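Local coordinates for protein histone-lysine N-methyltransferase SETMAR (Homo sapiens, PDB 3BO5) that dimethylates a lysine of the histone H3 tail through its SET domain and, as a fusion with a mariner transposase, binds DNA and acts in double-strand break repair, at residues A[69-74]-A[79-84]; A[103-108]-A[113-118]. The protein carries 2 engineered substitutions. One frame throughout, in Å; residues are numbered along the deposited sequence.

Both contacts lie in the pre-SET part of the chain, the region that carries the triangular three-zinc cluster. They come one after the other: contact 1 (69-74 with 79-84) closes before contact 2 (103-108 with 113-118) opens, and strand 102-103 runs straight into the latter. Their centres are 11 Å apart, on the same side of the chain's centre, and one zinc ion takes ligands from both. Away from the metal they also touch: Tyr83 OH and Glu104 OE2 are 2.6 Å apart, probably hydrogen-bonded, and OE2 also accepts from Val120 N. Contact 1 is at the surface and contact 2 is buried, so metal and polar bonds together join an outer loop to an inner one.

Contact 1 (A[69-74]-A[79-84]); sequences CLPGTC and HGENYD. With ZN (zinc ion), chain D; ZN (zinc ion), chain C.
The three-zinc cluster of the pre-SET domain holds the loop 69-74 by its two cysteines, and on the flank of that loop Pro71 lies against Gly80 and Glu81. It is a small, nonpolar surface contact. The bond from CA to CB of Pro71 heads toward the other segment, and ring atoms CG and CD touch it: Pro71 CG comes within 3.8 Å of Gly80 CA, and both CG and CD lie 3.7 Å from Glu81 CG. Glu81 reaches the ring because CG stands anti to its own carbonyl carbon (chi1 -71°); the extended chain beyond CG leaves the ring and carries the carboxylate toward Leu70. There Leu70 CD2 grazes Glu81 OE2 at 4.2 Å, while OE1 of the same carboxylate faces Arg90 in a long, weak ion pair.

The loop turns back on itself just after Pro71. Thr73 N donates to Leu70 O at 3.1 Å, and Cys74 N adds a weaker bond to the same oxygen. Gly72 takes a positive phi of 106° in the bend, where a CB would run into the carbonyl oxygen of Pro71. This reversal brings both sulfurs to one metal. Cys74 SG binds the zinc of chain D at 2.3 Å, alongside Cys62 and Cys64. Cys69 SG is a bridging thiolate, 2.4 Å from that zinc and 2.4 Å from the zinc of chain C.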
loop_
_atom_site.group_PDB
_atom_site.type_symbol
_atom_site.label_atom_id
_atom_site.label_comp_id
_atom_site.label_asym_id
_atom_site.label_seq_id
_atom_site.Cartn_x
_atom_site.Cartn_y
_atom_site.Cartn_z
ATOM N N CYS A 69 0.045 25.722 -0.443
ATOM C CA CYS A 69 1.062 25.087 -1.172
ATOM C C CYS A 69 0.576 24.933 -2.619
ATOM O O CYS A 69 -0.441 24.265 -2.904
ATOM C CB CYS A 69 1.318 23.694 -0.553
ATOM S SG CYS A 69 2.002 23.869 1.079
ATOM N N LEU A 70 1.350 25.509 -3.487
ATOM C CA LEU A 70 1.067 25.404 -4.935
ATOM C C LEU A 70 2.336 25.161 -5.721
ATOM O O LEU A 70 3.458 25.557 -5.323
ATOM C CB LEU A 70 0.317 26.641 -5.420
ATOM C CG LEU A 70 -1.138 26.787 -4.918
ATOM C CD1 LEU A 70 -1.522 28.262 -5.065
ATOM C CD2 LEU A 70 -2.089 25.887 -5.659
ATOM N N PRO A 71 2.192 24.491 -6.881
ATOM C CA PRO A 71 3.341 24.270 -7.719
ATOM C C PRO A 71 4.092 25.555 -8.098
ATOM O O PRO A 71 3.446 26.592 -8.345
ATOM C CB PRO A 71 2.737 23.596 -8.962
ATOM C CG PRO A 71 1.593 22.877 -8.504
ATOM C CD PRO A 71 0.981 23.871 -7.445
ATOM N N GLY A 72 5.410 25.529 -8.061
ATOM C CA GLY A 72 6.135 26.742 -8.372
ATOM C C GLY A 72 6.717 27.352 -7.116
ATOM O O GLY A 72 7.860 27.840 -7.149
ATOM N N THR A 73 5.935 27.312 -6.023
ATOM C CA THR A 73 6.358 27.981 -4.787
ATOM C C THR A 73 6.509 26.974 -3.627
ATOM O O THR A 73 7.095 27.265 -2.593
ATOM C CB THR A 73 5.427 29.131 -4.405
ATOM O OG1 THR A 73 4.088 28.654 -4.336
ATOM C CG2 THR A 73 5.421 30.184 -5.525
ATOM N N CYS A 74 6.018 25.771 -3.833
ATOM C CA CYS A 74 6.049 24.744 -2.781
ATOM C C CYS A 74 7.048 23.693 -3.150
ATOM O O CYS A 74 6.919 23.052 -4.209
ATOM C CB CYS A 74 4.673 24.099 -2.659
ATOM S SG CYS A 74 4.742 22.780 -1.417
ATOM N N HIS A 79 6.709 18.661 -8.985
ATOM C CA HIS A 79 6.195 18.039 -10.202
ATOM C C HIS A 79 4.675 18.176 -10.295
ATOM O O HIS A 79 3.967 17.303 -10.799
ATOM C CB HIS A 79 6.730 16.596 -10.310
ATOM C CG HIS A 79 8.216 16.547 -10.457
ATOM N ND1 HIS A 79 9.069 16.424 -9.378
ATOM C CD2 HIS A 79 9.010 16.662 -11.548
ATOM C CE1 HIS A 79 10.323 16.422 -9.801
ATOM N NE2 HIS A 79 10.316 16.593 -11.110
ATOM N N GLY A 80 4.188 19.337 -9.867
ATOM C CA GLY A 80 2.796 19.680 -10.060
ATOM C C GLY A 80 2.039 19.097 -8.875
ATOM O O GLY A 80 2.631 18.475 -7.979
ATOM N N GLU A 81 0.744 19.300 -8.850
ATOM C CA GLU A 81 -0.057 18.842 -7.737
ATOM C C GLU A 81 -0.157 17.342 -7.824
ATOM O O GLU A 81 -0.285 16.804 -8.922
ATOM C CB GLU A 81 -1.435 19.464 -7.766
ATOM C CG GLU A 81 -1.365 20.960 -7.420
ATOM C CD GLU A 81 -2.767 21.546 -7.233
ATOM O OE1 GLU A 81 -3.477 21.660 -8.259
ATOM O OE2 GLU A 81 -3.169 21.813 -6.058
ATOM N N ASN A 82 -0.108 16.659 -6.685
ATOM C CA ASN A 82 -0.305 15.226 -6.711
ATOM C C ASN A 82 -1.779 14.911 -6.672
ATOM O O ASN A 82 -2.196 13.867 -7.241
ATOM C CB ASN A 82 0.359 14.616 -5.481
ATOM C CG ASN A 82 1.827 14.764 -5.512
ATOM O OD1 ASN A 82 2.496 14.362 -6.481
ATOM N ND2 ASN A 82 2.388 15.371 -4.452
ATOM N N TYR A 83 -2.540 15.757 -5.996
ATOM C CA TYR A 83 -3.917 15.441 -5.717
ATOM C C TYR A 83 -4.802 16.606 -6.127
ATOM O O TYR A 83 -4.371 17.779 -6.123
ATOM C CB TYR A 83 -4.136 15.200 -4.223
ATOM C CG TYR A 83 -3.147 14.176 -3.665
ATOM C CD1 TYR A 83 -3.246 12.820 -4.025
ATOM C CD2 TYR A 83 -2.115 14.583 -2.803
ATOM C CE1 TYR A 83 -2.373 11.855 -3.496
ATOM C CE2 TYR A 83 -1.235 13.612 -2.259
ATOM C CZ TYR A 83 -1.368 12.269 -2.631
ATOM O OH TYR A 83 -0.504 11.368 -2.112
ATOM N N ASP A 84 -6.048 16.259 -6.442
ATOM C CA ASP A 84 -7.047 17.291 -6.643
ATOM C C ASP A 84 -7.758 17.680 -5.384
ATOM O O ASP A 84 -7.409 17.279 -4.278
ATOM C CB ASP A 84 -8.046 16.913 -7.763
ATOM C CG ASP A 84 -8.932 15.792 -7.416
ATOM O OD1 ASP A 84 -9.197 15.535 -6.214
ATOM O OD2 ASP A 84 -9.449 15.201 -8.400
HETATM ZN ZN ZN D . 4.334 23.970 0.479
HETATM ZN ZN ZN C . 1.444 21.865 2.203
#

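Contact 2 (A[103-108]-A[113-118]); sequences FECNVL and DHCRNR. With ZN (zinc ion), chain C; ZN (zinc ion), chain B.
Asn117 and Arg118 reach across to Phe103, Cys105 and Asn106 around two corners of the pre-SET zinc cluster. Starting at CB, Asn117 passes 4.1 Å from Cys105 SG; with CG anti to the backbone N (chi1 -163°), the amide then swings towards the opposite backbone. Its ND2 donates to Phe103 O at 2.9 Å, nearly in the amide plane, while OD1 accepts from Asn82 ND2. The backbone closes the same corner: Cys105 N donates to Asn117 O at 3.0 Å, coming from above the carbonyl plane.

Arg118 runs extended beside Cys105, its CG 4.0 Å from Cys105 CB, which then sits over one face of the guanidinium. NH1 and NH2 grip a single oxygen end-on, Asn106 O, at 3.1 and 3.3 Å; Gln121 supplies a further polar partner. An alanine in place of Arg118 would remove both donors and is likely to leave Asn106 O without these mates and Cys105 CB without the flat group it packs on.

Cys105 SG bridges the zinc ions of chains B and C, whereas Cys115 SG binds only the latter, at 2.3 Å, and also accepts from Asn117 N within the type I turn 115-118. Strand 102-103 pairs in parallel with strand 217-223, and just beyond it Glu104 bonds through its backbone to Arg223 and packs its side chain on Val222, which sets the zinc-bound loops against the larger mixed sheet.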
loop_
_atom_site.group_PDB
_atom_site.type_symbol
_atom_site.label_atom_id
_atom_site.label_comp_id
_atom_site.label_asym_id
_atom_site.label_seq_id
_atom_site.Cartn_x
_atom_site.Cartn_y
_atom_site.Cartn_z
ATOM N N PHE A 103 5.839 13.552 -3.185
ATOM C CA PHE A 103 6.081 13.954 -1.800
ATOM C C PHE A 103 4.853 14.640 -1.277
ATOM O O PHE A 103 4.374 15.536 -1.905
ATOM C CB PHE A 103 7.262 14.935 -1.756
ATOM C CG PHE A 103 8.549 14.270 -2.038
ATOM C CD1 PHE A 103 9.355 13.826 -0.973
ATOM C CD2 PHE A 103 8.972 14.104 -3.365
ATOM C CE1 PHE A 103 10.582 13.180 -1.229
ATOM C CE2 PHE A 103 10.220 13.457 -3.631
ATOM C CZ PHE A 103 10.987 13.024 -2.573
ATOM N N GLU A 104 4.342 14.183 -0.154
ATOM C CA GLU A 104 3.304 14.959 0.597
ATOM C C GLU A 104 3.960 15.985 1.515
ATOM O O GLU A 104 5.108 15.814 1.971
ATOM C CB GLU A 104 2.408 14.020 1.437
ATOM C CG GLU A 104 1.566 13.170 0.521
ATOM C CD GLU A 104 0.346 12.542 1.219
ATOM O OE1 GLU A 104 0.135 12.706 2.458
ATOM O OE2 GLU A 104 -0.332 11.829 0.442
ATOM N N CYS A 105 3.178 17.028 1.867
ATOM C CA CYS A 105 3.619 17.901 2.957
ATOM C C CYS A 105 3.639 17.049 4.232
ATOM O O CYS A 105 2.927 16.063 4.345
ATOM C CB CYS A 105 2.726 19.111 3.029
ATOM S SG CYS A 105 3.014 20.175 1.687
ATOM N N ASN A 106 4.602 17.365 5.119
ATOM C CA ASN A 106 4.891 16.513 6.241
ATOM C C ASN A 106 4.802 17.234 7.568
ATOM O O ASN A 106 4.262 18.307 7.656
ATOM C CB ASN A 106 6.204 15.772 6.034
ATOM C CG ASN A 106 7.412 16.677 6.103
ATOM O OD1 ASN A 106 7.363 17.748 6.682
ATOM N ND2 ASN A 106 8.556 16.198 5.570
ATOM N N VAL A 107 5.310 16.587 8.619
ATOM C CA VAL A 107 5.102 17.172 9.953
ATOM C C VAL A 107 5.862 18.520 10.090
ATOM O O VAL A 107 5.543 19.339 10.972
ATOM C CB VAL A 107 5.533 16.147 11.019
ATOM C CG1 VAL A 107 7.031 15.902 10.981
ATOM C CG2 VAL A 107 5.012 16.549 12.426
ATOM N N LEU A 108 6.860 18.726 9.238
ATOM C CA LEU A 108 7.638 19.940 9.328
ATOM C C LEU A 108 7.173 21.074 8.440
ATOM O O LEU A 108 7.665 22.254 8.580
ATOM C CB LEU A 108 9.087 19.642 9.050
ATOM C CG LEU A 108 9.648 18.645 10.070
ATOM C CD1 LEU A 108 11.109 18.573 9.654
ATOM C CD2 LEU A 108 9.462 19.073 11.540
ATOM N N ASP A 113 -3.046 21.600 8.273
ATOM C CA ASP A 113 -3.332 20.195 8.031
ATOM C C ASP A 113 -4.407 20.040 6.934
ATOM O O ASP A 113 -4.675 18.928 6.459
ATOM C CB ASP A 113 -3.595 19.401 9.331
ATOM C CG ASP A 113 -2.296 19.118 10.156
ATOM O OD1 ASP A 113 -2.394 19.188 11.398
ATOM O OD2 ASP A 113 -1.196 18.798 9.596
ATOM N N HIS A 114 -4.961 21.165 6.468
ATOM C CA HIS A 114 -5.892 21.202 5.336
ATOM C C HIS A 114 -5.241 21.288 3.962
ATOM O O HIS A 114 -5.897 21.342 2.911
ATOM C CB HIS A 114 -6.934 22.292 5.545
ATOM C CG HIS A 114 -7.633 22.135 6.855
ATOM N ND1 HIS A 114 -7.437 23.000 7.916
ATOM C CD2 HIS A 114 -8.435 21.143 7.317
ATOM C CE1 HIS A 114 -8.136 22.578 8.956
ATOM N NE2 HIS A 114 -8.750 21.452 8.621
ATOM N N CYS A 115 -3.912 21.314 3.976
ATOM C CA CYS A 115 -3.209 21.451 2.746
ATOM C C CYS A 115 -3.651 20.300 1.817
ATOM O O CYS A 115 -3.731 19.157 2.246
ATOM C CB CYS A 115 -1.694 21.306 3.015
ATOM S SG CYS A 115 -0.675 21.296 1.517
ATOM N N ARG A 116 -3.887 20.633 0.541
ATOM C CA ARG A 116 -4.299 19.627 -0.461
ATOM C C ARG A 116 -3.240 18.592 -0.744
ATOM O O ARG A 116 -3.589 17.556 -1.337
ATOM C CB ARG A 116 -4.735 20.250 -1.785
ATOM C CG ARG A 116 -6.128 20.870 -1.574
ATOM C CD ARG A 116 -6.367 22.025 -2.540
ATOM N NE ARG A 116 -6.503 21.641 -3.941
ATOM C CZ ARG A 116 -6.839 22.513 -4.894
ATOM N NH1 ARG A 116 -6.953 22.121 -6.151
ATOM N NH2 ARG A 116 -7.062 23.788 -4.575
ATOM N N ASN A 117 -2.007 18.854 -0.315
ATOM C CA ASN A 117 -0.942 17.874 -0.520
ATOM C C ASN A 117 -0.716 17.007 0.718
ATOM O O ASN A 117 0.409 16.497 0.892
ATOM C CB ASN A 117 0.372 18.558 -0.970
ATOM C CG ASN A 117 1.348 17.609 -1.568
ATOM O OD1 ASN A 117 0.970 16.795 -2.400
ATOM N ND2 ASN A 117 2.626 17.769 -1.214
ATOM N N ARG A 118 -1.758 16.848 1.537
ATOM C CA ARG A 118 -1.757 15.878 2.673
ATOM C C ARG A 118 -2.935 14.975 2.422
ATOM O O ARG A 118 -4.090 15.425 2.532
ATOM C CB ARG A 118 -1.916 16.603 4.024
ATOM C CG ARG A 118 -0.829 17.640 4.266
ATOM C CD ARG A 118 -1.166 18.387 5.501
ATOM N NE ARG A 118 -0.166 19.409 5.900
ATOM C CZ ARG A 118 0.939 19.174 6.571
ATOM N NH1 ARG A 118 1.329 17.940 6.826
ATOM N NH2 ARG A 118 1.708 20.236 6.943
HETATM ZN ZN ZN C . 1.444 21.865 2.203
HETATM ZN ZN ZN B . 5.225 20.794 2.190
#